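Side-chain contacts in oxidoreductase (Ralstonia eutropha, PDB 3HJ9), which binds flavin mononucleotide and is probably an oxidoreductase of the nitroreductase family: residues Ala73-Asn76 against Gly82-Ala85; Leu139-Asn144 against Ala162-Met167; Asn170-Cys175 against Gly181-Gly186. All blocks are in the same frame, centred on the assembly; numbering follows the deposited sequence.

Contact 1: Ala73-Asn76 against Gly82-Ala85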
ATOM      1  N   ALA A  73       3.155  -1.741  10.988  1.00 21.12           N
ATOM      2  CA  ALA A  73       4.033  -2.935  11.010  1.00 19.71           C
ATOM      3  C   ALA A  73       3.766  -3.990  12.075  1.00 18.38           C
ATOM      4  O   ALA A  73       4.548  -4.926  12.179  1.00 18.76           O
ATOM      5  CB  ALA A  73       5.474  -2.427  11.203  1.00 18.41           C
ATOM      6  N   GLY A  74       2.684  -3.842  12.843  1.00 16.75           N
ATOM      7  CA  GLY A  74       2.441  -4.631  14.002  1.00 15.62           C
ATOM      8  C   GLY A  74       2.031  -6.059  13.761  1.00 15.09           C
ATOM      9  O   GLY A  74       1.616  -6.404  12.641  1.00 16.40           O
ATOM     10  N   VAL A  75       2.166  -6.867  14.819  1.00 14.88           N
ATOM     11  CA  VAL A  75       1.696  -8.254  14.835  1.00 14.66           C
ATOM     12  C   VAL A  75       0.198  -8.208  15.148  1.00 14.90           C
ATOM     13  O   VAL A  75      -0.211  -7.596  16.115  1.00 15.03           O
ATOM     14  CB  VAL A  75       2.436  -9.104  15.874  1.00 14.80           C
ATOM     15  CG1 VAL A  75       1.752 -10.501  16.110  1.00 15.37           C
ATOM     16  CG2 VAL A  75       3.935  -9.232  15.464  1.00 15.55           C
ATOM     17  N   ASN A  76      -0.614  -8.820  14.302  1.00 14.99           N
ATOM     18  CA  ASN A  76      -2.086  -8.889  14.522  1.00 14.74           C
ATOM     19  C   ASN A  76      -2.569 -10.294  14.789  1.00 15.11           C
ATOM     20  O   ASN A  76      -3.714 -10.462  15.169  1.00 15.66           O
ATOM     21  CB  ASN A  76      -2.877  -8.182  13.388  1.00 14.06           C
ATOM     22  CG  ASN A  76      -2.737  -8.843  12.017  1.00 12.42           C
ATOM     23  OD1 ASN A  76      -2.032  -9.840  11.824  1.00 13.84           O
ATOM     24  ND2 ASN A  76      -3.435  -8.282  11.054  1.00 10.94           N
ATOM     25  N   GLY A  82       1.754 -13.073  12.281  1.00 17.31           N
ATOM     26  CA  GLY A  82       1.105 -12.388  11.186  1.00 15.12           C
ATOM     27  C   GLY A  82       1.048 -10.892  11.478  1.00 15.23           C
ATOM     28  O   GLY A  82       0.889 -10.469  12.625  1.00 13.14           O
ATOM     29  N   ARG A  83       1.168 -10.109  10.424  1.00 12.99           N
ATOM     30  CA  ARG A  83       1.235  -8.653  10.521  1.00 14.31           C
ATOM     31  C   ARG A  83      -0.001  -7.945   9.979  1.00 14.09           C
ATOM     32  O   ARG A  83      -0.829  -8.536   9.300  1.00 14.39           O
ATOM     33  CB  ARG A  83       2.510  -8.162   9.827  1.00 15.32           C
ATOM     34  CG  ARG A  83       3.837  -8.906  10.222  1.00 16.98           C
ATOM     35  CD  ARG A  83       4.164  -8.783  11.706  1.00 18.47           C
ATOM     36  NE  ARG A  83       5.203  -9.704  12.158  1.00 19.97           N
ATOM     37  CZ  ARG A  83       6.516  -9.511  12.090  1.00 21.01           C
ATOM     38  NH1 ARG A  83       7.052  -8.411  11.541  1.00 22.83           N
ATOM     39  NH2 ARG A  83       7.310 -10.449  12.582  1.00 22.59           N
ATOM     40  N   THR A  84      -0.108  -6.659  10.294  1.00 14.20           N
ATOM     41  CA  THR A  84      -1.224  -5.837   9.843  1.00 15.08           C
ATOM     42  C   THR A  84      -1.184  -5.589   8.342  1.00 16.35           C
ATOM     43  O   THR A  84      -2.209  -5.244   7.799  1.00 17.11           O
ATOM     44  CB  THR A  84      -1.242  -4.470  10.566  1.00 15.08           C
ATOM     45  OG1 THR A  84       0.050  -3.900  10.423  1.00 13.01           O
ATOM     46  CG2 THR A  84      -1.590  -4.647  12.086  1.00 13.58           C
ATOM     47  N   ALA A  85      -0.023  -5.790   7.693  1.00 17.79           N
ATOM     48  CA  ALA A  85       0.188  -5.588   6.246  1.00 18.98           C
ATOM     49  C   ALA A  85       0.784  -6.870   5.647  1.00 19.92           C
ATOM     50  O   ALA A  85       1.527  -7.611   6.327  1.00 19.72           O
ATOM     51  CB  ALA A  85       1.117  -4.391   5.996  1.00 17.13           C
TER
HETATM   52  O   HOH W   1       6.026  -6.218  10.175  1.00 19.47           O

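Contact 2: Leu139-Asn144 against Ala162-Met167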
ATOM      1  N   LEU A 139       8.611   8.152   9.376  1.00 19.32           N
ATOM      2  CA  LEU A 139       8.807   6.703   9.267  1.00 19.04           C
ATOM      3  C   LEU A 139       9.683   6.429   8.028  1.00 18.85           C
ATOM      4  O   LEU A 139       9.489   7.082   7.014  1.00 20.99           O
ATOM      5  CB  LEU A 139       7.500   5.970   9.099  1.00 19.45           C
ATOM      6  CG  LEU A 139       6.497   6.119  10.216  1.00 19.69           C
ATOM      7  CD1 LEU A 139       5.229   5.298   9.807  1.00 19.08           C
ATOM      8  CD2 LEU A 139       7.095   5.712  11.566  1.00 15.30           C
ATOM      9  N   VAL A 140      10.676   5.527   8.122  1.00 18.43           N
ATOM     10  CA  VAL A 140      11.414   5.035   6.926  1.00 17.79           C
ATOM     11  C   VAL A 140      11.170   3.528   6.760  1.00 18.30           C
ATOM     12  O   VAL A 140      11.408   2.726   7.712  1.00 18.87           O
ATOM     13  CB  VAL A 140      12.915   5.281   6.981  1.00 17.89           C
ATOM     14  CG1 VAL A 140      13.527   4.988   5.608  1.00 15.29           C
ATOM     15  CG2 VAL A 140      13.184   6.709   7.399  1.00 16.11           C
ATOM     16  N   PHE A 141      10.719   3.136   5.569  1.00 16.27           N
ATOM     17  CA  PHE A 141      10.410   1.730   5.247  1.00 18.10           C
ATOM     18  C   PHE A 141      11.648   1.206   4.528  1.00 17.13           C
ATOM     19  O   PHE A 141      11.943   1.626   3.397  1.00 18.88           O
ATOM     20  CB  PHE A 141       9.143   1.637   4.397  1.00 17.72           C
ATOM     21  CG  PHE A 141       7.907   2.192   5.088  1.00 20.82           C
ATOM     22  CD1 PHE A 141       7.590   3.534   5.002  1.00 21.62           C
ATOM     23  CD2 PHE A 141       7.069   1.355   5.840  1.00 22.47           C
ATOM     24  CE1 PHE A 141       6.464   4.055   5.653  1.00 21.52           C
ATOM     25  CE2 PHE A 141       5.924   1.855   6.478  1.00 22.30           C
ATOM     26  CZ  PHE A 141       5.615   3.201   6.377  1.00 21.97           C
ATOM     27  N   VAL A 142      12.395   0.356   5.211  1.00 16.12           N
ATOM     28  CA  VAL A 142      13.662  -0.156   4.711  1.00 16.45           C
ATOM     29  C   VAL A 142      13.502  -1.579   4.222  1.00 17.28           C
ATOM     30  O   VAL A 142      13.036  -2.409   4.981  1.00 19.81           O
ATOM     31  CB  VAL A 142      14.719  -0.111   5.795  1.00 15.82           C
ATOM     32  CG1 VAL A 142      16.054  -0.765   5.314  1.00 16.26           C
ATOM     33  CG2 VAL A 142      14.939   1.353   6.263  1.00 14.06           C
ATOM     34  N   ALA A 143      13.927  -1.859   2.984  1.00 18.85           N
ATOM     35  CA  ALA A 143      13.872  -3.228   2.399  1.00 19.41           C
ATOM     36  C   ALA A 143      15.112  -3.976   2.814  1.00 19.95           C
ATOM     37  O   ALA A 143      16.226  -3.446   2.705  1.00 19.14           O
ATOM     38  CB  ALA A 143      13.777  -3.227   0.865  1.00 19.36           C
ATOM     39  N   ASN A 144      14.916  -5.210   3.260  1.00 19.01           N
ATOM     40  CA  ASN A 144      15.989  -6.075   3.650  1.00 21.00           C
ATOM     41  C   ASN A 144      16.236  -7.095   2.548  1.00 20.22           C
ATOM     42  O   ASN A 144      15.572  -8.135   2.480  1.00 19.68           O
ATOM     43  CB  ASN A 144      15.703  -6.735   4.993  1.00 23.22           C
ATOM     44  CG  ASN A 144      16.966  -7.276   5.620  1.00 25.87           C
ATOM     45  OD1 ASN A 144      17.765  -7.975   4.972  1.00 25.12           O
ATOM     46  ND2 ASN A 144      17.204  -6.874   6.868  1.00 29.35           N
ATOM     47  N   ALA A 162       5.605  -2.454  -2.990  1.00 16.65           N
ATOM     48  CA  ALA A 162       4.187  -2.800  -2.711  1.00 17.12           C
ATOM     49  C   ALA A 162       3.933  -3.024  -1.217  1.00 18.34           C
ATOM     50  O   ALA A 162       2.981  -2.436  -0.654  1.00 16.70           O
ATOM     51  CB  ALA A 162       3.725  -4.030  -3.515  1.00 13.73           C
ATOM     52  N   ALA A 163       4.807  -3.822  -0.582  1.00 17.89           N
ATOM     53  CA  ALA A 163       4.790  -4.075   0.884  1.00 17.86           C
ATOM     54  C   ALA A 163       4.919  -2.758   1.637  1.00 19.06           C
ATOM     55  O   ALA A 163       4.080  -2.478   2.492  1.00 21.01           O
ATOM     56  CB  ALA A 163       5.926  -5.044   1.302  1.00 16.77           C
ATOM     57  N   ALA A 164       5.926  -1.942   1.291  1.00 18.21           N
ATOM     58  CA  ALA A 164       6.087  -0.604   1.900  1.00 19.57           C
ATOM     59  C   ALA A 164       4.855   0.321   1.676  1.00 20.24           C
ATOM     60  O   ALA A 164       4.401   1.007   2.613  1.00 19.33           O
ATOM     61  CB  ALA A 164       7.374   0.067   1.451  1.00 19.24           C
ATOM     62  N   GLY A 165       4.285   0.262   0.463  1.00 19.79           N
ATOM     63  CA  GLY A 165       3.078   0.994   0.136  1.00 19.84           C
ATOM     64  C   GLY A 165       1.876   0.633   1.001  1.00 18.86           C
ATOM     65  O   GLY A 165       1.126   1.494   1.417  1.00 18.57           O
ATOM     66  N   ALA A 166       1.675  -0.667   1.207  1.00 19.48           N
ATOM     67  CA  ALA A 166       0.590  -1.199   2.031  1.00 19.09           C
ATOM     68  C   ALA A 166       0.747  -0.750   3.460  1.00 18.40           C
ATOM     69  O   ALA A 166      -0.214  -0.308   4.078  1.00 17.96           O
ATOM     70  CB  ALA A 166       0.570  -2.696   1.974  1.00 16.98           C
HETATM   71  N   MSE A 167       1.978  -0.813   3.959  1.00 16.93           N
HETATM   72  CA  MSE A 167       2.271  -0.435   5.340  1.00 18.54           C
HETATM   73  C   MSE A 167       2.107   1.062   5.527  1.00 17.63           C
HETATM   74  O   MSE A 167       1.527   1.523   6.534  1.00 17.95           O
HETATM   75  CB  MSE A 167       3.683  -0.860   5.731  1.00 18.92           C
HETATM   76  CG  MSE A 167       3.835  -2.350   5.681  1.00 19.03           C
HETATM   77 SE   MSE A 167       5.710  -2.862   5.618  0.75 21.26          SE
HETATM   78  CE  MSE A 167       6.038  -3.136   7.472  1.00 21.51           C
TER

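Contact 3: Asn170-Cys175 against Gly181-Gly186. With FMN (flavin mononucleotide), chain C.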
ATOM      1  N   ASN A 170      -1.681   1.716   5.671  1.00 18.48           N
ATOM      2  CA  ASN A 170      -2.193   1.517   7.017  1.00 17.02           C
ATOM      3  C   ASN A 170      -1.925   2.770   7.870  1.00 17.48           C
ATOM      4  O   ASN A 170      -2.792   3.187   8.629  1.00 19.08           O
ATOM      5  CB  ASN A 170      -1.548   0.312   7.716  1.00 14.66           C
ATOM      6  CG  ASN A 170      -2.017  -1.021   7.171  1.00 15.14           C
ATOM      7  OD1 ASN A 170      -2.914  -1.081   6.327  1.00 13.52           O
ATOM      8  ND2 ASN A 170      -1.385  -2.110   7.641  1.00 13.12           N
ATOM      9  N   ALA A 171      -0.727   3.338   7.742  1.00 18.69           N
ATOM     10  CA  ALA A 171      -0.325   4.559   8.514  1.00 18.75           C
ATOM     11  C   ALA A 171      -1.169   5.774   8.134  1.00 17.84           C
ATOM     12  O   ALA A 171      -1.577   6.567   9.014  1.00 21.23           O
ATOM     13  CB  ALA A 171       1.199   4.862   8.342  1.00 18.62           C
ATOM     14  N   TYR A 172      -1.373   5.967   6.828  1.00 17.85           N
ATOM     15  CA  TYR A 172      -2.284   7.023   6.320  1.00 17.41           C
ATOM     16  C   TYR A 172      -3.680   6.967   6.913  1.00 15.95           C
ATOM     17  O   TYR A 172      -4.207   7.981   7.378  1.00 16.77           O
ATOM     18  CB  TYR A 172      -2.446   6.944   4.803  1.00 18.33           C
ATOM     19  CG  TYR A 172      -1.578   7.822   3.951  1.00 17.90           C
ATOM     20  CD1 TYR A 172      -1.740   9.207   3.949  1.00 19.14           C
ATOM     21  CD2 TYR A 172      -0.665   7.263   3.040  1.00 18.49           C
ATOM     22  CE1 TYR A 172      -0.955  10.037   3.065  1.00 19.18           C
ATOM     23  CE2 TYR A 172       0.087   8.076   2.166  1.00 17.19           C
ATOM     24  CZ  TYR A 172      -0.050   9.431   2.179  1.00 17.45           C
ATOM     25  OH  TYR A 172       0.706  10.168   1.297  1.00 17.17           O
ATOM     26  N   LEU A 173      -4.261   5.769   6.867  1.00 15.32           N
ATOM     27  CA  LEU A 173      -5.599   5.496   7.386  1.00 15.62           C
ATOM     28  C   LEU A 173      -5.653   5.713   8.906  1.00 15.67           C
ATOM     29  O   LEU A 173      -6.606   6.351   9.409  1.00 16.58           O
ATOM     30  CB  LEU A 173      -6.101   4.087   6.970  1.00 15.41           C
ATOM     31  CG  LEU A 173      -6.349   3.904   5.455  1.00 15.65           C
ATOM     32  CD1 LEU A 173      -6.593   2.440   5.075  1.00 14.97           C
ATOM     33  CD2 LEU A 173      -7.484   4.820   4.928  1.00 14.08           C
ATOM     34  N   TYR A 174      -4.617   5.255   9.622  1.00 16.48           N
ATOM     35  CA  TYR A 174      -4.523   5.529  11.066  1.00 17.28           C
ATOM     36  C   TYR A 174      -4.493   7.056  11.304  1.00 16.77           C
ATOM     37  O   TYR A 174      -5.258   7.571  12.134  1.00 15.79           O
ATOM     38  CB  TYR A 174      -3.348   4.803  11.759  1.00 17.41           C
ATOM     39  CG  TYR A 174      -3.307   5.202  13.180  1.00 18.69           C
ATOM     40  CD1 TYR A 174      -4.174   4.624  14.114  1.00 19.78           C
ATOM     41  CD2 TYR A 174      -2.503   6.269  13.590  1.00 20.47           C
ATOM     42  CE1 TYR A 174      -4.194   5.079  15.446  1.00 20.11           C
ATOM     43  CE2 TYR A 174      -2.523   6.731  14.916  1.00 20.55           C
ATOM     44  CZ  TYR A 174      -3.350   6.127  15.832  1.00 20.46           C
ATOM     45  OH  TYR A 174      -3.355   6.619  17.116  1.00 21.43           O
ATOM     46  N   CYS A 175      -3.675   7.770  10.539  1.00 16.42           N
ATOM     47  CA  CYS A 175      -3.577   9.227  10.693  1.00 18.03           C
ATOM     48  C   CYS A 175      -4.926   9.917  10.510  1.00 18.41           C
ATOM     49  O   CYS A 175      -5.297  10.794  11.323  1.00 19.03           O
ATOM     50  CB  CYS A 175      -2.499   9.813   9.785  1.00 18.97           C
ATOM     51  SG  CYS A 175      -0.867   9.338  10.381  1.00 21.56           S
ATOM     52  N   GLY A 181      -1.861  14.374  10.234  1.00 20.96           N
ATOM     53  CA  GLY A 181      -1.446  14.501   8.845  1.00 19.75           C
ATOM     54  C   GLY A 181      -0.352  13.482   8.556  1.00 20.20           C
ATOM     55  O   GLY A 181       0.386  13.057   9.474  1.00 21.27           O
ATOM     56  N   ALA A 182      -0.237  13.104   7.279  1.00 19.57           N
ATOM     57  CA  ALA A 182       0.782  12.198   6.781  1.00 18.50           C
ATOM     58  C   ALA A 182       1.096  12.479   5.290  1.00 18.81           C
ATOM     59  O   ALA A 182       0.235  13.004   4.571  1.00 16.22           O
ATOM     60  CB  ALA A 182       0.335  10.705   6.976  1.00 16.87           C
ATOM     61  N   VAL A 183       2.322  12.162   4.850  1.00 17.51           N
ATOM     62  CA  VAL A 183       2.678  12.220   3.403  1.00 17.84           C
ATOM     63  C   VAL A 183       3.779  11.204   3.158  1.00 19.49           C
ATOM     64  O   VAL A 183       4.805  11.232   3.861  1.00 18.43           O
ATOM     65  CB  VAL A 183       3.032  13.632   2.910  1.00 17.46           C
ATOM     66  CG1 VAL A 183       4.250  14.186   3.632  1.00 17.16           C
ATOM     67  CG2 VAL A 183       3.258  13.662   1.344  1.00 15.32           C
ATOM     68  N   VAL A 184       3.501  10.216   2.295  1.00 20.15           N
ATOM     69  CA  VAL A 184       4.482   9.228   1.886  1.00 19.23           C
ATOM     70  C   VAL A 184       5.417   9.942   0.876  1.00 19.80           C
ATOM     71  O   VAL A 184       4.979  10.818   0.095  1.00 19.76           O
ATOM     72  CB  VAL A 184       3.827   7.923   1.299  1.00 20.51           C
ATOM     73  CG1 VAL A 184       3.106   8.182  -0.046  1.00 20.04           C
ATOM     74  CG2 VAL A 184       4.906   6.841   1.164  1.00 20.40           C
ATOM     75  N   ARG A 185       6.714   9.642   0.955  1.00 18.56           N
ATOM     76  CA  ARG A 185       7.737  10.273   0.104  1.00 18.99           C
ATOM     77  C   ARG A 185       8.650   9.196  -0.443  1.00 19.61           C
ATOM     78  O   ARG A 185       9.219   8.401   0.327  1.00 20.49           O
ATOM     79  CB  ARG A 185       8.523  11.326   0.867  1.00 18.63           C
ATOM     80  CG  ARG A 185       7.637  12.244   1.703  1.00 18.59           C
ATOM     81  CD  ARG A 185       8.413  12.956   2.765  1.00 19.51           C
ATOM     82  NE  ARG A 185       9.290  13.986   2.256  1.00 18.18           N
ATOM     83  CZ  ARG A 185      10.114  14.705   3.021  1.00 19.02           C
ATOM     84  NH1 ARG A 185      10.174  14.511   4.336  1.00 19.21           N
ATOM     85  NH2 ARG A 185      10.876  15.635   2.483  1.00 19.25           N
ATOM     86  N   GLY A 186       8.749   9.166  -1.761  1.00 19.09           N
ATOM     87  CA  GLY A 186       9.539   8.209  -2.523  1.00 20.20           C
ATOM     88  C   GLY A 186      10.755   8.815  -3.151  1.00 19.26           C
ATOM     89  O   GLY A 186      11.588   8.086  -3.653  1.00 20.21           O
TER
HETATM   90  N1  FMN C 300       4.781  13.550  -2.043  1.00 21.46           N
HETATM   91  C2  FMN C 300       5.865  14.376  -1.809  1.00 23.43           C
HETATM   92  O2  FMN C 300       5.691  15.525  -1.396  1.00 24.15           O
HETATM   93  N3  FMN C 300       7.151  13.889  -2.026  1.00 24.40           N
HETATM   94  C4  FMN C 300       7.356  12.604  -2.512  1.00 23.34           C
HETATM   95  O4  FMN C 300       8.522  12.222  -2.688  1.00 23.41           O
HETATM   96  C4A FMN C 300       6.254  11.766  -2.753  1.00 22.28           C
HETATM   97  N5  FMN C 300       6.427  10.478  -3.223  1.00 22.79           N
HETATM   98  C5A FMN C 300       5.343   9.631  -3.386  1.00 23.11           C
HETATM   99  C6  FMN C 300       5.593   8.336  -3.826  1.00 23.28           C
HETATM  100  C7  FMN C 300       4.523   7.451  -4.026  1.00 23.42           C
HETATM  101  C7M FMN C 300       4.800   6.052  -4.503  1.00 23.65           C
HETATM  102  C8  FMN C 300       3.204   7.867  -3.805  1.00 23.29           C
HETATM  103  C8M FMN C 300       2.064   6.923  -4.045  1.00 21.55           C
HETATM  104  C9  FMN C 300       2.950   9.184  -3.377  1.00 22.58           C
HETATM  105  C9A FMN C 300       4.017  10.085  -3.161  1.00 22.01           C
HETATM  106  N10 FMN C 300       3.847  11.397  -2.711  1.00 22.52           N
HETATM  107  C10 FMN C 300       4.955  12.244  -2.518  1.00 22.69           C
HETATM  108  C1' FMN C 300       2.493  11.948  -2.359  1.00 23.00           C
HETATM  109  C2' FMN C 300       1.701  12.435  -3.543  1.00 24.34           C
HETATM  110  O2' FMN C 300       2.242  13.640  -4.048  1.00 23.54           O
HETATM  111  C3' FMN C 300       0.259  12.615  -3.089  1.00 25.31           C
HETATM  112  O3' FMN C 300      -0.273  11.330  -2.844  1.00 26.58           O
HETATM  113  C4' FMN C 300      -0.528  13.355  -4.187  1.00 25.85           C
HETATM  114  O4' FMN C 300      -0.198  14.733  -4.057  1.00 26.29           O
HETATM  115  C5' FMN C 300      -2.034  13.156  -4.101  1.00 25.83           C
HETATM  116  O5' FMN C 300      -2.454  13.727  -2.863  1.00 26.25           O
HETATM  117  P   FMN C 300      -3.276  12.846  -1.818  1.00 27.45           P
HETATM  118  O1P FMN C 300      -4.367  12.030  -2.460  1.00 25.02           O
HETATM  119  O2P FMN C 300      -2.305  11.892  -1.146  1.00 25.37           O
HETATM  120  O3P FMN C 300      -3.890  13.810  -0.803  1.00 25.80           O

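Contact 1: Ala73-Asn76 against Gly82-Ala85
Gly74 and Thr84 meet through their backbones: Thr84 N donates to Gly74 O at 2.9 Å. A second bond runs from Asn76 N to Gly82 O at 2.8 Å. The two bonds flank Val75 and Arg83, whose CA atoms lie 4.4 Å apart. Each carbonyl also takes a CA-H contact. Arg83 CA approaches Gly74 O at 3.1 Å, and Val75 CA approaches Gly82 O at 3.2 Å.

Strands 75-77 and 82-83 form a small antiparallel beta hairpin, and Val75 and Arg83 are its non-hydrogen-bonded pair. Their side chains diverge at the root, then cross farther out. The Arg83 chain bends at chi2 (-61°), which takes CD and NE past the valine methyl; CG2 of Val75 lies 3.6 Å from Arg83 NE. NE itself is bonded to Gly81 O. A water at the edge of the guanidinium, in its plane, accepts from NH1 of Arg83 and donates to Ala73 O.

Away from this pair, CB of Asn76 packs on CG2 of Thr84 at 4.0 Å. The Thr84 hydroxyl bonds to Ala71 O, with Trp70 O also nearby. The second subunit reaches the hairpin at two points: Asn76 ND2 donates to its Leu46 O and Arg49 O, and its Arg49 NH2 donates to Arg83 O, which also accepts from NH2 of the FMN-binding residue Arg77 in the same chain as the hairpin.

Contact 2: Leu139-Asn144 against Ala162-Met167
Phe141 meets Ala164 and Met167 through apolar contacts. Its CB packs against the methyl of Ala164, with the two CB atoms 3.8 Å apart. Farther out, CE2 of the ring comes to 3.6 Å from CB of Met167, the first carbon of that side chain. Met167 is modelled as selenomethionine. The two side chains pass with their ends pointing opposite ways. Phe141 CB points toward the helix, and CG, anti to the carbonyl carbon (chi1 -61°), lays the ring over toward Met167. The selenomethionine chain bends at chi3 (94°) and its end packs on Ala73.

One polar atom also faces the ring. Ala164 O lies 4.2 Å above one face of Phe141, displaced from the ring centre. No hydrogen bond links the two segments.

The backbone bonds lie within the helix and between sheet strands. Met167 N donates to Ala163 O in helix 156-177, and Phe141 is paired with Ile206 and Leu207 in strand 203-212. The contact therefore joins the long helix to the central antiparallel sheet of the nitroreductase fold. Ile94 and Val96 of strand 94-100 also touch Phe141. Ala162, on the same helix segment, touches FMN and packs on Leu207 of the second subunit.

All three touching residues are buried. With no polar link between them, helix and strand are held together here by shape and hydrophobic burial.

Contact 3: Asn170-Cys175 against Gly181-Gly186
This contact belongs to the FMN site of the nitroreductase fold, where helix 156-177 packs against strand 181-185 at one end of the chain's antiparallel sheet. The two elements run nearly antiparallel: the segment axes make 162° and approach to 7.8 Å.

Tyr172 carries most of the contact. Its hydroxyl accepts the backbone N-H of Val184 at 3.0 Å, and the bond is almost straight (175°). The same oxygen is hydrogen-bonded to Ser51 OG, and Ser51 is itself an FMN-binding residue, its OG hydrogen-bonded to the cofactor. The ring extends from the helix with chi1 at -96°, a value that departs from the usual staggered positions and brings the hydroxyl to the strand. Val184 CG1 sits in the ring plane at its edge, 3.7 Å from Tyr172 CE2; the two side chains cross at about a right angle. Arg49 makes a cation-pi contact with the tyrosine, and Pro86 of the second subunit packs on it.

One turn along the helix, Cys175 SG rests 3.9 Å from the methyl of Ala182. That methyl also touches Tyr172 CD1, so Ala182 lies against both helix residues.

The far end of the strand meets the flavin. Val184 links the two, since its CG1 lies 3.4 Å from Tyr172 OH and 3.5 Å from FMN C9. Arg185 is steadied by a salt bridge to Asp130, while its CB lies near O4 of the flavin. Gly186 N lies 3.0 Å from FMN N5 and makes a weak bond to FMN O4 at 3.2 Å.

Overall arrangement
Helix 156-177 supplies one side of contacts 2 and 3 and is touched by contact 1. Contacts 2 and 3, with centres 12 Å apart, pack it on the same antiparallel sheet. From contact 1, Ala85 CB packs 3.4 Å from Met167 CG of contact 2, while Thr84 O and Asn170 ND2 of contact 3 form a weak hydrogen bond at 3.2 Å. One FMN lies at the Val183-Gly186 end of contact 3 and is also bonded to Arg77 of the second subunit. At their nearest, Gly82 is about 5 Å and the Met167 side chain about 8 Å from a bound FMN. All three contacts touch the second subunit, consistent with flavin sites built at the dimer interface.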